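PDB 5WPW: 11S globulin isoform 1, which serves as a hexameric seed storage protein of coconut, a nutrient reservoir of the 11S globulin family and a potential food allergen. Local coordinates for residues Gly267-Leu273 with Ala288-Tyr294; Gln111-Ala117 with Ile250-Gly255. The protein carries 2 engineered substitutions. All coordinates share one frame; numbering follows the deposited sequence.

Contact 1 (Gly267-Leu273 with Ala288-Tyr294)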
ATOM      1  N   GLY A 267      -0.696 -20.221  34.963  1.00 33.63           N
ATOM      2  CA  GLY A 267      -0.275 -20.986  33.809  1.00 34.24           C
ATOM      3  C   GLY A 267       0.955 -20.432  33.121  1.00 29.35           C
ATOM      4  O   GLY A 267       1.779 -21.203  32.625  1.00 26.61           O
ATOM      5  N   GLY A 268       1.080 -19.110  33.076  1.00 27.80           N
ATOM      6  CA  GLY A 268       2.204 -18.489  32.397  1.00 28.56           C
ATOM      7  C   GLY A 268       1.763 -17.341  31.510  1.00 29.10           C
ATOM      8  O   GLY A 268       0.707 -16.727  31.720  1.00 28.51           O
ATOM      9  N   ARG A 269       2.601 -17.019  30.520  1.00 25.52           N
ATOM     10  CA  ARG A 269       2.350 -15.845  29.705  1.00 28.83           C
ATOM     11  C   ARG A 269       2.934 -16.061  28.312  1.00 27.98           C
ATOM     12  O   ARG A 269       3.820 -16.895  28.115  1.00 24.83           O
ATOM     13  CB  ARG A 269       2.938 -14.586  30.346  1.00 28.02           C
ATOM     14  CG  ARG A 269       4.381 -14.764  30.847  1.00 26.59           C
ATOM     15  CD  ARG A 269       4.983 -13.474  31.332  1.00 32.91           C
ATOM     16  NE  ARG A 269       6.280 -13.671  31.988  1.00 32.72           N
ATOM     17  CZ  ARG A 269       7.443 -13.674  31.346  1.00 37.69           C
ATOM     18  NH1 ARG A 269       7.476 -13.501  30.027  1.00 30.18           N
ATOM     19  NH2 ARG A 269       8.580 -13.835  32.020  1.00 34.92           N
ATOM     20  N   ILE A 270       2.401 -15.309  27.346  1.00 27.64           N
ATOM     21  CA  ILE A 270       2.931 -15.251  25.984  1.00 25.88           C
ATOM     22  C   ILE A 270       3.015 -13.799  25.552  1.00 26.56           C
ATOM     23  O   ILE A 270       2.101 -13.006  25.803  1.00 23.44           O
ATOM     24  CB  ILE A 270       2.064 -16.026  24.978  1.00 29.36           C
ATOM     25  CG1 ILE A 270       1.804 -17.450  25.440  1.00 31.28           C
ATOM     26  CG2 ILE A 270       2.718 -15.992  23.591  1.00 29.36           C
ATOM     27  CD1 ILE A 270       0.909 -18.196  24.494  1.00 30.14           C
ATOM     28  N   THR A 271       4.088 -13.465  24.842  1.00 25.66           N
ATOM     29  CA  THR A 271       4.322 -12.119  24.348  1.00 21.22           C
ATOM     30  C   THR A 271       4.737 -12.278  22.898  1.00 27.14           C
ATOM     31  O   THR A 271       5.643 -13.056  22.595  1.00 27.75           O
ATOM     32  CB  THR A 271       5.403 -11.409  25.176  1.00 27.84           C
ATOM     33  OG1 THR A 271       5.005 -11.407  26.550  1.00 30.37           O
ATOM     34  CG2 THR A 271       5.568  -9.985  24.723  1.00 25.89           C
ATOM     35  N   THR A 272       4.017 -11.619  22.009  1.00 26.72           N
ATOM     36  CA  THR A 272       4.224 -11.726  20.575  1.00 24.04           C
ATOM     37  C   THR A 272       4.992 -10.513  20.069  1.00 25.09           C
ATOM     38  O   THR A 272       4.799  -9.398  20.544  1.00 25.06           O
ATOM     39  CB  THR A 272       2.871 -11.809  19.873  1.00 28.87           C
ATOM     40  OG1 THR A 272       2.146 -12.939  20.388  1.00 35.00           O
ATOM     41  CG2 THR A 272       3.028 -11.908  18.337  1.00 29.49           C
ATOM     42  N   LEU A 273       5.808 -10.721  19.054  1.00 24.62           N
ATOM     43  CA  LEU A 273       6.528  -9.611  18.430  1.00 25.41           C
ATOM     44  C   LEU A 273       6.344  -9.727  16.928  1.00 21.87           C
ATOM     45  O   LEU A 273       6.762 -10.721  16.336  1.00 24.24           O
ATOM     46  CB  LEU A 273       8.007  -9.634  18.801  1.00 22.44           C
ATOM     47  CG  LEU A 273       8.866  -8.493  18.260  1.00 24.64           C
ATOM     48  CD1 LEU A 273       8.249  -7.167  18.591  1.00 27.82           C
ATOM     49  CD2 LEU A 273      10.237  -8.577  18.892  1.00 32.94           C
ATOM     50  N   ALA A 288       8.547 -12.929  16.450  1.00 22.06           N
ATOM     51  CA  ALA A 288       9.094 -13.652  17.595  1.00 23.92           C
ATOM     52  C   ALA A 288       8.010 -13.815  18.648  1.00 24.70           C
ATOM     53  O   ALA A 288       6.979 -13.136  18.630  1.00 23.60           O
ATOM     54  CB  ALA A 288      10.319 -12.925  18.193  1.00 30.19           C
ATOM     55  N   GLU A 289       8.276 -14.716  19.588  1.00 24.11           N
ATOM     56  CA  GLU A 289       7.334 -15.030  20.652  1.00 28.16           C
ATOM     57  C   GLU A 289       8.142 -15.456  21.874  1.00 28.08           C
ATOM     58  O   GLU A 289       9.065 -16.254  21.743  1.00 27.85           O
ATOM     59  CB  GLU A 289       6.391 -16.143  20.200  1.00 29.06           C
ATOM     60  CG  GLU A 289       5.364 -16.550  21.197  1.00 35.47           C
ATOM     61  CD  GLU A 289       4.272 -17.413  20.588  1.00 34.12           C
ATOM     62  OE1 GLU A 289       4.509 -18.626  20.340  1.00 40.31           O
ATOM     63  OE2 GLU A 289       3.186 -16.864  20.345  1.00 33.78           O
ATOM     64  N   ARG A 290       7.814 -14.912  23.033  1.00 25.52           N
ATOM     65  CA  ARG A 290       8.387 -15.353  24.307  1.00 22.69           C
ATOM     66  C   ARG A 290       7.288 -16.084  25.075  1.00 25.66           C
ATOM     67  O   ARG A 290       6.233 -15.499  25.327  1.00 25.65           O
ATOM     68  CB  ARG A 290       8.933 -14.158  25.086  1.00 28.56           C
ATOM     69  CG  ARG A 290       9.272 -14.452  26.547  1.00 35.23           C
ATOM     70  CD  ARG A 290      10.286 -15.561  26.641  1.00 33.73           C
ATOM     71  NE  ARG A 290      11.119 -15.459  27.842  1.00 31.02           N
ATOM     72  CZ  ARG A 290      12.076 -16.325  28.144  1.00 34.65           C
ATOM     73  NH1 ARG A 290      12.309 -17.354  27.337  1.00 31.64           N
ATOM     74  NH2 ARG A 290      12.795 -16.169  29.248  1.00 37.82           N
ATOM     75  N   VAL A 291       7.494 -17.377  25.336  1.00 27.13           N
ATOM     76  CA  VAL A 291       6.555 -18.226  26.066  1.00 26.35           C
ATOM     77  C   VAL A 291       7.188 -18.583  27.405  1.00 29.89           C
ATOM     78  O   VAL A 291       8.303 -19.108  27.447  1.00 25.20           O
ATOM     79  CB  VAL A 291       6.198 -19.498  25.281  1.00 33.28           C
ATOM     80  CG1 VAL A 291       5.221 -20.366  26.050  1.00 28.71           C
ATOM     81  CG2 VAL A 291       5.631 -19.141  23.911  1.00 29.70           C
ATOM     82  N   VAL A 292       6.472 -18.320  28.495  1.00 30.53           N
ATOM     83  CA  VAL A 292       6.929 -18.699  29.838  1.00 30.32           C
ATOM     84  C   VAL A 292       5.786 -19.473  30.486  1.00 27.69           C
ATOM     85  O   VAL A 292       4.736 -18.894  30.772  1.00 26.49           O
ATOM     86  CB  VAL A 292       7.317 -17.491  30.694  1.00 28.78           C
ATOM     87  CG1 VAL A 292       7.498 -17.927  32.179  1.00 35.80           C
ATOM     88  CG2 VAL A 292       8.588 -16.815  30.149  1.00 31.89           C
ATOM     89  N   LEU A 293       5.981 -20.778  30.680  1.00 30.61           N
ATOM     90  CA  LEU A 293       4.982 -21.682  31.231  1.00 29.70           C
ATOM     91  C   LEU A 293       5.335 -21.965  32.690  1.00 33.94           C
ATOM     92  O   LEU A 293       6.485 -22.303  32.996  1.00 35.09           O
ATOM     93  CB  LEU A 293       4.951 -22.994  30.452  1.00 34.86           C
ATOM     94  CG  LEU A 293       4.218 -23.031  29.111  1.00 36.54           C
ATOM     95  CD1 LEU A 293       4.386 -24.394  28.488  1.00 34.12           C
ATOM     96  CD2 LEU A 293       2.753 -22.730  29.341  1.00 32.14           C
ATOM     97  N   TYR A 294       4.369 -21.768  33.581  1.00 36.30           N
ATOM     98  CA  TYR A 294       4.544 -22.072  34.996  1.00 30.37           C
ATOM     99  C   TYR A 294       4.416 -23.582  35.198  1.00 32.78           C
ATOM    100  O   TYR A 294       4.058 -24.320  34.278  1.00 32.15           O
ATOM    101  CB  TYR A 294       3.511 -21.317  35.835  1.00 29.97           C
ATOM    102  CG  TYR A 294       3.556 -19.800  35.735  1.00 29.54           C
ATOM    103  CD1 TYR A 294       4.716 -19.129  35.336  1.00 29.05           C
ATOM    104  CD2 TYR A 294       2.430 -19.040  36.046  1.00 31.81           C
ATOM    105  CE1 TYR A 294       4.748 -17.745  35.258  1.00 30.37           C
ATOM    106  CE2 TYR A 294       2.446 -17.668  35.965  1.00 35.29           C
ATOM    107  CZ  TYR A 294       3.603 -17.022  35.566  1.00 34.64           C
ATOM    108  OH  TYR A 294       3.599 -15.654  35.494  1.00 38.08           O
TER
HETATM  109  O   HOH W   1       5.744 -13.730  27.911  1.00 26.36           O
HETATM  110  O   HOH W   2      11.274 -13.786  30.147  1.00 35.85           O
HETATM  111  O   HOH W   3       6.506 -14.548  34.892  1.00 37.71           O
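In the C-terminal cupin domain of this 11S globulin, strands 268-273 and 288-293 run antiparallel as neighbours in one jelly-roll sheet, their axes 4.7 Å apart at closest approach. Backbone bonds join R269 with V292, T271 with R290 and L273 with A288 in both directions. At the start of the first strand G267 and G268 form a classic beta bulge against strand 262-264, and G268 lies beneath the Y294 ring, its CA 3.5 Å from the ring centroid and almost on the ring normal, a CH-pi contact. G268 CA also comes to 3.0 Å from V292 O, at backbone angles that call for glycine. On the face carrying R269, T271, R290 and V292, the R269 chain rises with CG between the backbone N and the carbonyl carbon (chi1 47°) and continues extended alongside V292, whose CG2 sits under one face of the guanidinium, 3.5 Å from R269 NH1. The guanidinium planes of R269 and R290 stand 58° apart; a water accepting from R269 NH2 and R290 NE spans the two like charges, while R290 NH1 turns to T314 OG1 and L360 O. On the other face I270 CG2 packs against the E289 side chain. All three waters lie in the plane of the R269 guanidinium, and one accepts from R269 NH1 at 2.7 Å while donating to T271 OG1 and R290 O.

Contact 2 (Gln111-Ala117 with Ile250-Gly255); sequences QEGDVLA and IKQNIG
D114 meets two side chains of the 250-255 segment, N253 at its OD1 and K251 at its OD2. With CG of N253 anti to the backbone N (chi1 179°), the amide reaches across to D114, and ND2 donates to OD1 over 3.2 Å. The acceptor lies in the amide plane, yet the donor comes from above the carboxylate, the two planes standing 80° apart. The other oxygen, OD2, accepts from Q111 N within the same segment, so the carboxylate links N253 to the type II turn Q111-D114. K251 bends at chi3 and chi4, bringing its CE to 3.0 Å from D114 OD2, but NZ remains 4.5 Å from that oxygen, beyond a salt bridge. N253 OD1 is taken up by D256 N.

On the face away from D114, V115 CG2, beside its own backbone N, touches I254 CD1 at 3.7 Å; on the D114 face L116 CD2 lies against both I250 CD1 and K251 CB. G113 O receives I254 N, and the turn glycine brings its CA within 4.1 Å of G255 CA. Along the backbone V115 and Q252 exchange two bonds, and A117 N donates to I250 O at 2.9 Å with an N-H...O angle of 166°. Strand 251-253, from the polypeptide of the second cupin half, completes a sheet of the first beside strand 114-118 and is, within this chain, the edge strand of that antiparallel jelly-roll sheet.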
ATOM      1  N   GLN A 111      19.445  -5.268  26.482  1.00 31.38           N
ATOM      2  CA  GLN A 111      19.428  -5.944  27.773  1.00 33.82           C
ATOM      3  C   GLN A 111      18.731  -7.281  27.600  1.00 32.19           C
ATOM      4  O   GLN A 111      18.206  -7.589  26.529  1.00 32.29           O
ATOM      5  CB  GLN A 111      18.736  -5.082  28.833  1.00 34.71           C
ATOM      6  CG  GLN A 111      17.210  -5.054  28.740  1.00 36.18           C
ATOM      7  CD  GLN A 111      16.543  -4.605  30.043  1.00 46.96           C
ATOM      8  OE1 GLN A 111      16.229  -5.422  30.911  1.00 53.10           O
ATOM      9  NE2 GLN A 111      16.310  -3.297  30.170  1.00 48.79           N
ATOM     10  N   GLU A 112      18.736  -8.082  28.669  1.00 31.52           N
ATOM     11  CA  GLU A 112      18.093  -9.391  28.618  1.00 32.33           C
ATOM     12  C   GLU A 112      16.660  -9.240  28.143  1.00 29.03           C
ATOM     13  O   GLU A 112      15.964  -8.293  28.518  1.00 33.90           O
ATOM     14  CB  GLU A 112      18.128 -10.068  29.995  1.00 39.63           C
ATOM     15  CG  GLU A 112      17.611 -11.508  29.990  1.00 43.90           C
ATOM     16  CD  GLU A 112      17.356 -12.041  31.390  1.00 47.44           C
ATOM     17  OE1 GLU A 112      16.586 -13.021  31.536  1.00 52.12           O
ATOM     18  OE2 GLU A 112      17.929 -11.475  32.340  1.00 49.55           O
ATOM     19  N   GLY A 113      16.240 -10.161  27.278  1.00 31.92           N
ATOM     20  CA  GLY A 113      14.908 -10.148  26.725  1.00 28.87           C
ATOM     21  C   GLY A 113      14.729  -9.300  25.480  1.00 28.43           C
ATOM     22  O   GLY A 113      13.637  -9.312  24.895  1.00 28.11           O
ATOM     23  N   ASP A 114      15.745  -8.548  25.068  1.00 28.68           N
ATOM     24  CA  ASP A 114      15.601  -7.729  23.880  1.00 27.27           C
ATOM     25  C   ASP A 114      15.644  -8.588  22.623  1.00 25.82           C
ATOM     26  O   ASP A 114      16.375  -9.571  22.539  1.00 25.03           O
ATOM     27  CB  ASP A 114      16.706  -6.684  23.802  1.00 27.25           C
ATOM     28  CG  ASP A 114      16.424  -5.474  24.646  1.00 31.26           C
ATOM     29  OD1 ASP A 114      15.300  -5.304  25.139  1.00 30.51           O
ATOM     30  OD2 ASP A 114      17.345  -4.663  24.794  1.00 35.49           O
ATOM     31  N   VAL A 115      14.868  -8.180  21.626  1.00 27.43           N
ATOM     32  CA  VAL A 115      14.970  -8.703  20.270  1.00 27.13           C
ATOM     33  C   VAL A 115      15.510  -7.583  19.404  1.00 23.71           C
ATOM     34  O   VAL A 115      14.980  -6.464  19.440  1.00 24.68           O
ATOM     35  CB  VAL A 115      13.620  -9.187  19.715  1.00 23.98           C
ATOM     36  CG1 VAL A 115      13.821  -9.570  18.290  1.00 20.79           C
ATOM     37  CG2 VAL A 115      13.112 -10.376  20.500  1.00 29.08           C
ATOM     38  N   LEU A 116      16.574  -7.870  18.660  1.00 23.68           N
ATOM     39  CA  LEU A 116      17.163  -6.936  17.708  1.00 26.37           C
ATOM     40  C   LEU A 116      16.964  -7.463  16.295  1.00 22.49           C
ATOM     41  O   LEU A 116      17.178  -8.651  16.038  1.00 23.70           O
ATOM     42  CB  LEU A 116      18.655  -6.758  17.972  1.00 25.27           C
ATOM     43  CG  LEU A 116      18.954  -6.153  19.333  1.00 27.63           C
ATOM     44  CD1 LEU A 116      19.881  -7.053  20.135  1.00 31.15           C
ATOM     45  CD2 LEU A 116      19.558  -4.793  19.099  1.00 35.29           C
ATOM     46  N   ALA A 117      16.561  -6.574  15.385  1.00 22.53           N
ATOM     47  CA  ALA A 117      16.347  -6.903  13.971  1.00 25.50           C
ATOM     48  C   ALA A 117      17.421  -6.208  13.140  1.00 21.87           C
ATOM     49  O   ALA A 117      17.514  -4.973  13.150  1.00 25.52           O
ATOM     50  CB  ALA A 117      14.964  -6.471  13.495  1.00 25.04           C
ATOM     51  N   ILE A 250      14.922  -0.608  15.966  1.00 27.40           N
ATOM     52  CA  ILE A 250      15.441  -1.922  15.594  1.00 27.01           C
ATOM     53  C   ILE A 250      15.399  -2.910  16.736  1.00 25.70           C
ATOM     54  O   ILE A 250      15.847  -4.053  16.568  1.00 25.89           O
ATOM     55  CB  ILE A 250      16.882  -1.836  15.049  1.00 29.05           C
ATOM     56  CG1 ILE A 250      17.805  -1.194  16.080  1.00 33.80           C
ATOM     57  CG2 ILE A 250      16.918  -1.100  13.721  1.00 30.04           C
ATOM     58  CD1 ILE A 250      19.093  -1.960  16.288  1.00 33.25           C
ATOM     59  N   LYS A 251      14.924  -2.498  17.900  1.00 25.97           N
ATOM     60  CA  LYS A 251      15.036  -3.300  19.105  1.00 25.70           C
ATOM     61  C   LYS A 251      13.711  -3.229  19.844  1.00 26.97           C
ATOM     62  O   LYS A 251      13.072  -2.169  19.888  1.00 27.61           O
ATOM     63  CB  LYS A 251      16.175  -2.781  19.992  1.00 32.64           C
ATOM     64  CG  LYS A 251      16.200  -3.345  21.410  1.00 32.78           C
ATOM     65  CD  LYS A 251      17.391  -2.749  22.183  1.00 37.14           C
ATOM     66  CE  LYS A 251      16.930  -1.988  23.419  1.00 39.90           C
ATOM     67  NZ  LYS A 251      16.480  -0.583  23.169  1.00 40.66           N
ATOM     68  N   GLN A 252      13.296  -4.356  20.409  1.00 29.71           N
ATOM     69  CA  GLN A 252      12.094  -4.390  21.235  1.00 30.76           C
ATOM     70  C   GLN A 252      12.242  -5.481  22.279  1.00 28.28           C
ATOM     71  O   GLN A 252      12.657  -6.599  21.962  1.00 26.52           O
ATOM     72  CB  GLN A 252      10.839  -4.638  20.392  1.00 30.42           C
ATOM     73  CG  GLN A 252       9.633  -4.981  21.242  1.00 31.68           C
ATOM     74  CD  GLN A 252       8.628  -3.864  21.306  1.00 37.08           C
ATOM     75  OE1 GLN A 252       8.912  -2.734  20.918  1.00 40.08           O
ATOM     76  NE2 GLN A 252       7.425  -4.180  21.781  1.00 38.92           N
ATOM     77  N   ASN A 253      11.907  -5.155  23.521  1.00 26.68           N
ATOM     78  CA  ASN A 253      12.007  -6.121  24.599  1.00 31.14           C
ATOM     79  C   ASN A 253      10.739  -6.972  24.657  1.00 29.80           C
ATOM     80  O   ASN A 253       9.628  -6.441  24.645  1.00 32.37           O
ATOM     81  CB  ASN A 253      12.252  -5.399  25.921  1.00 33.78           C
ATOM     82  CG  ASN A 253      12.336  -6.349  27.081  1.00 34.07           C
ATOM     83  OD1 ASN A 253      11.324  -6.669  27.685  1.00 38.38           O
ATOM     84  ND2 ASN A 253      13.529  -6.833  27.376  1.00 33.26           N
ATOM     85  N   ILE A 254      10.903  -8.295  24.675  1.00 30.12           N
ATOM     86  CA  ILE A 254       9.777  -9.201  24.842  1.00 27.32           C
ATOM     87  C   ILE A 254       9.888 -10.052  26.095  1.00 34.23           C
ATOM     88  O   ILE A 254       9.032 -10.918  26.314  1.00 27.11           O
ATOM     89  CB  ILE A 254       9.582 -10.109  23.613  1.00 29.12           C
ATOM     90  CG1 ILE A 254      10.821 -10.985  23.399  1.00 25.69           C
ATOM     91  CG2 ILE A 254       9.243  -9.255  22.390  1.00 31.35           C
ATOM     92  CD1 ILE A 254      10.568 -12.171  22.488  1.00 33.54           C
ATOM     93  N   GLY A 255      10.910  -9.836  26.923  1.00 28.41           N
ATOM     94  CA  GLY A 255      11.111 -10.701  28.074  1.00 31.35           C
ATOM     95  C   GLY A 255      10.395 -10.202  29.308  1.00 32.88           C
ATOM     96  O   GLY A 255      10.085 -10.982  30.216  1.00 36.46           O
TER

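In the fold
From the N terminus, the chain lays down the first strands of the N-terminal cupin half and then strand 114-118. Contact 2 pairs it with residues 250-255 across 132 residues of sequence, partly unmodelled, and probably joins the acidic chain to the basic one, which the C79-C246 disulfide also links. A short way on, strands 262-264 and 268-273 enter the second jelly-roll sheet, where contact 1 closes an excursion of 14 residues containing helix 281-284. The two loops follow in series without crossing or nesting. Their centres lie 14 Å apart, and L273 CD2 packs on V115 CB at 3.5 Å and on I254 CG2. Residues 250-255 thus join the sheets of both cupin domains.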